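Local coordinates for galactan 1,3-beta-galactosidase (PDB 7BYX), which probably hydrolyses beta-1,3-galactan from its chain ends as a family 43 glycoside hydrolase and binds galactose and calcium through its carbohydrate-binding module, at residues V341-V346 against I408-G413. The protein carries 1 engineered substitution. Numbering follows the deposited sequence.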
loop_
_atom_site.group_PDB
_atom_site.type_symbol
_atom_site.label_atom_id
_atom_site.label_comp_id
_atom_site.label_asym_id
_atom_site.label_seq_id
_atom_site.Cartn_x
_atom_site.Cartn_y
_atom_site.Cartn_z
ATOM N N VAL A 341 -8.939 29.247 -4.788
ATOM C CA VAL A 341 -8.710 29.211 -6.228
ATOM C C VAL A 341 -9.855 28.418 -6.833
ATOM O O VAL A 341 -10.308 27.428 -6.253
ATOM C CB VAL A 341 -7.333 28.608 -6.598
ATOM C CG1 VAL A 341 -7.192 27.157 -6.071
ATOM C CG2 VAL A 341 -7.090 28.683 -8.132
ATOM N N THR A 342 -10.359 28.884 -7.969
ATOM C CA THR A 342 -11.434 28.213 -8.678
ATOM C C THR A 342 -10.932 27.804 -10.048
ATOM O O THR A 342 -10.440 28.647 -10.799
ATOM C CB THR A 342 -12.662 29.119 -8.823
ATOM O OG1 THR A 342 -13.154 29.459 -7.524
ATOM C CG2 THR A 342 -13.767 28.419 -9.625
ATOM N N ILE A 343 -11.066 26.516 -10.364
ATOM C CA ILE A 343 -10.718 25.978 -11.675
ATOM C C ILE A 343 -11.966 26.031 -12.553
ATOM O O ILE A 343 -12.950 25.332 -12.297
ATOM C CB ILE A 343 -10.185 24.542 -11.562
ATOM C CG1 ILE A 343 -9.066 24.468 -10.527
ATOM C CG2 ILE A 343 -9.705 24.029 -12.910
ATOM C CD1 ILE A 343 -7.818 25.163 -10.952
ATOM N N ASN A 344 -11.931 26.834 -13.603
ATOM C CA ASN A 344 -13.107 26.982 -14.447
ATOM C C ASN A 344 -12.978 26.150 -15.710
ATOM O O ASN A 344 -11.899 25.664 -16.059
ATOM C CB ASN A 344 -13.346 28.448 -14.801
ATOM C CG ASN A 344 -13.792 29.248 -13.616
ATOM O OD1 ASN A 344 -14.837 28.966 -13.025
ATOM N ND2 ASN A 344 -12.998 30.247 -13.243
ATOM N N ASN A 345 -14.116 25.976 -16.386
ATOM C CA ASN A 345 -14.178 25.277 -17.672
ATOM C C ASN A 345 -13.681 23.839 -17.573
ATOM O O ASN A 345 -13.044 23.320 -18.484
ATOM C CB ASN A 345 -13.420 26.046 -18.754
ATOM C CG ASN A 345 -14.032 27.412 -19.012
ATOM O OD1 ASN A 345 -15.184 27.509 -19.448
ATOM N ND2 ASN A 345 -13.283 28.474 -18.711
ATOM N N VAL A 346 -13.997 23.183 -16.462
ATOM C CA VAL A 346 -13.776 21.746 -16.341
ATOM C C VAL A 346 -14.883 21.053 -17.128
ATOM O O VAL A 346 -16.062 21.162 -16.782
ATOM C CB VAL A 346 -13.770 21.305 -14.875
ATOM C CG1 VAL A 346 -13.646 19.784 -14.759
ATOM C CG2 VAL A 346 -12.675 22.039 -14.131
ATOM N N ILE A 408 -14.700 24.233 -10.027
ATOM C CA ILE A 408 -14.313 23.551 -8.803
ATOM C C ILE A 408 -13.510 24.540 -7.987
ATOM O O ILE A 408 -12.469 25.024 -8.449
ATOM C CB ILE A 408 -13.496 22.276 -9.072
ATOM C CG1 ILE A 408 -14.158 21.424 -10.142
ATOM C CG2 ILE A 408 -13.341 21.441 -7.786
ATOM C CD1 ILE A 408 -13.441 20.114 -10.375
ATOM N N THR A 409 -14.003 24.863 -6.795
ATOM C CA THR A 409 -13.361 25.825 -5.911
ATOM C C THR A 409 -12.689 25.102 -4.754
ATOM O O THR A 409 -13.252 24.164 -4.186
ATOM C CB THR A 409 -14.378 26.834 -5.361
ATOM O OG1 THR A 409 -15.081 27.449 -6.443
ATOM C CG2 THR A 409 -13.677 27.924 -4.548
ATOM N N PHE A 410 -11.513 25.590 -4.376
ATOM C CA PHE A 410 -10.661 24.973 -3.372
ATOM C C PHE A 410 -10.349 25.987 -2.280
ATOM O O PHE A 410 -9.957 27.121 -2.580
ATOM C CB PHE A 410 -9.359 24.470 -4.024
ATOM C CG PHE A 410 -9.580 23.422 -5.074
ATOM C CD1 PHE A 410 -9.640 22.071 -4.728
ATOM C CD2 PHE A 410 -9.727 23.778 -6.405
ATOM C CE1 PHE A 410 -9.866 21.090 -5.708
ATOM C CE2 PHE A 410 -9.954 22.805 -7.391
ATOM C CZ PHE A 410 -10.019 21.462 -7.040
ATOM N N GLY A 411 -10.516 25.579 -1.025
ATOM C CA GLY A 411 -10.097 26.380 0.106
ATOM C C GLY A 411 -11.136 27.326 0.687
ATOM O O GLY A 411 -10.825 28.030 1.657
ATOM N N SER A 412 -12.343 27.395 0.131
ATOM C CA SER A 412 -13.315 28.347 0.662
ATOM C C SER A 412 -13.846 27.875 2.010
ATOM O O SER A 412 -14.111 26.688 2.215
ATOM C CB SER A 412 -14.473 28.549 -0.316
ATOM O OG SER A 412 -15.159 27.332 -0.513
ATOM N N GLY A 413 -13.972 28.809 2.949
ATOM C CA GLY A 413 -14.644 28.497 4.195
ATOM C C GLY A 413 -13.898 27.570 5.130
ATOM O O GLY A 413 -14.527 26.789 5.847
#
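T342 and T409 face each other as a non-hydrogen-bonded antiparallel pair, their CA atoms 4.1 Å apart, and join their hydroxyls: T342 OG1 lies 3.0 Å from T409 OG1, a hydrogen bond in which either may be the donor. In both threonines OG1 is turned anti to the carbonyl carbon (chi1 -61° and -54°), which brings the two oxygens together, while T409 CG2 closes on T342 OG1 at 3.4 Å. The pairs flanking them carry the backbone bonds. V341 and F410 exchange two, the one from F410 N to V341 O being the shorter at 2.9 Å; I343 and I408 exchange two more, led by I343 N to I408 O at 2.8 Å.

The opposite face is apolar and tightly filled. I343 CG1 comes to the edge of the F410 ring, 3.7 Å from CE2, and V341 CG1 packs against F410 CB. Further along, V346 CG2 meets I408 CD1 more loosely at 4.3 Å. L421 and I424 of strand 420-426 touch F410, and Y307 of strand 305-308 touches I343, so this side is closed by the facing sheet. The threonine side, by contrast, is partly open to solvent, and S407 is a further neighbour of T342. A valine in place of T342 would probably leave T409 OG1 without its hydroxyl partner across the strands.

Strand 404-410 lies between strands 340-348 and 367-373 in a five-stranded antiparallel sheet, its buried side chains meeting the second sheet in the beta-sandwich (jelly-roll) fold characteristic of CBM6- and CBM35-type carbohydrate-binding modules.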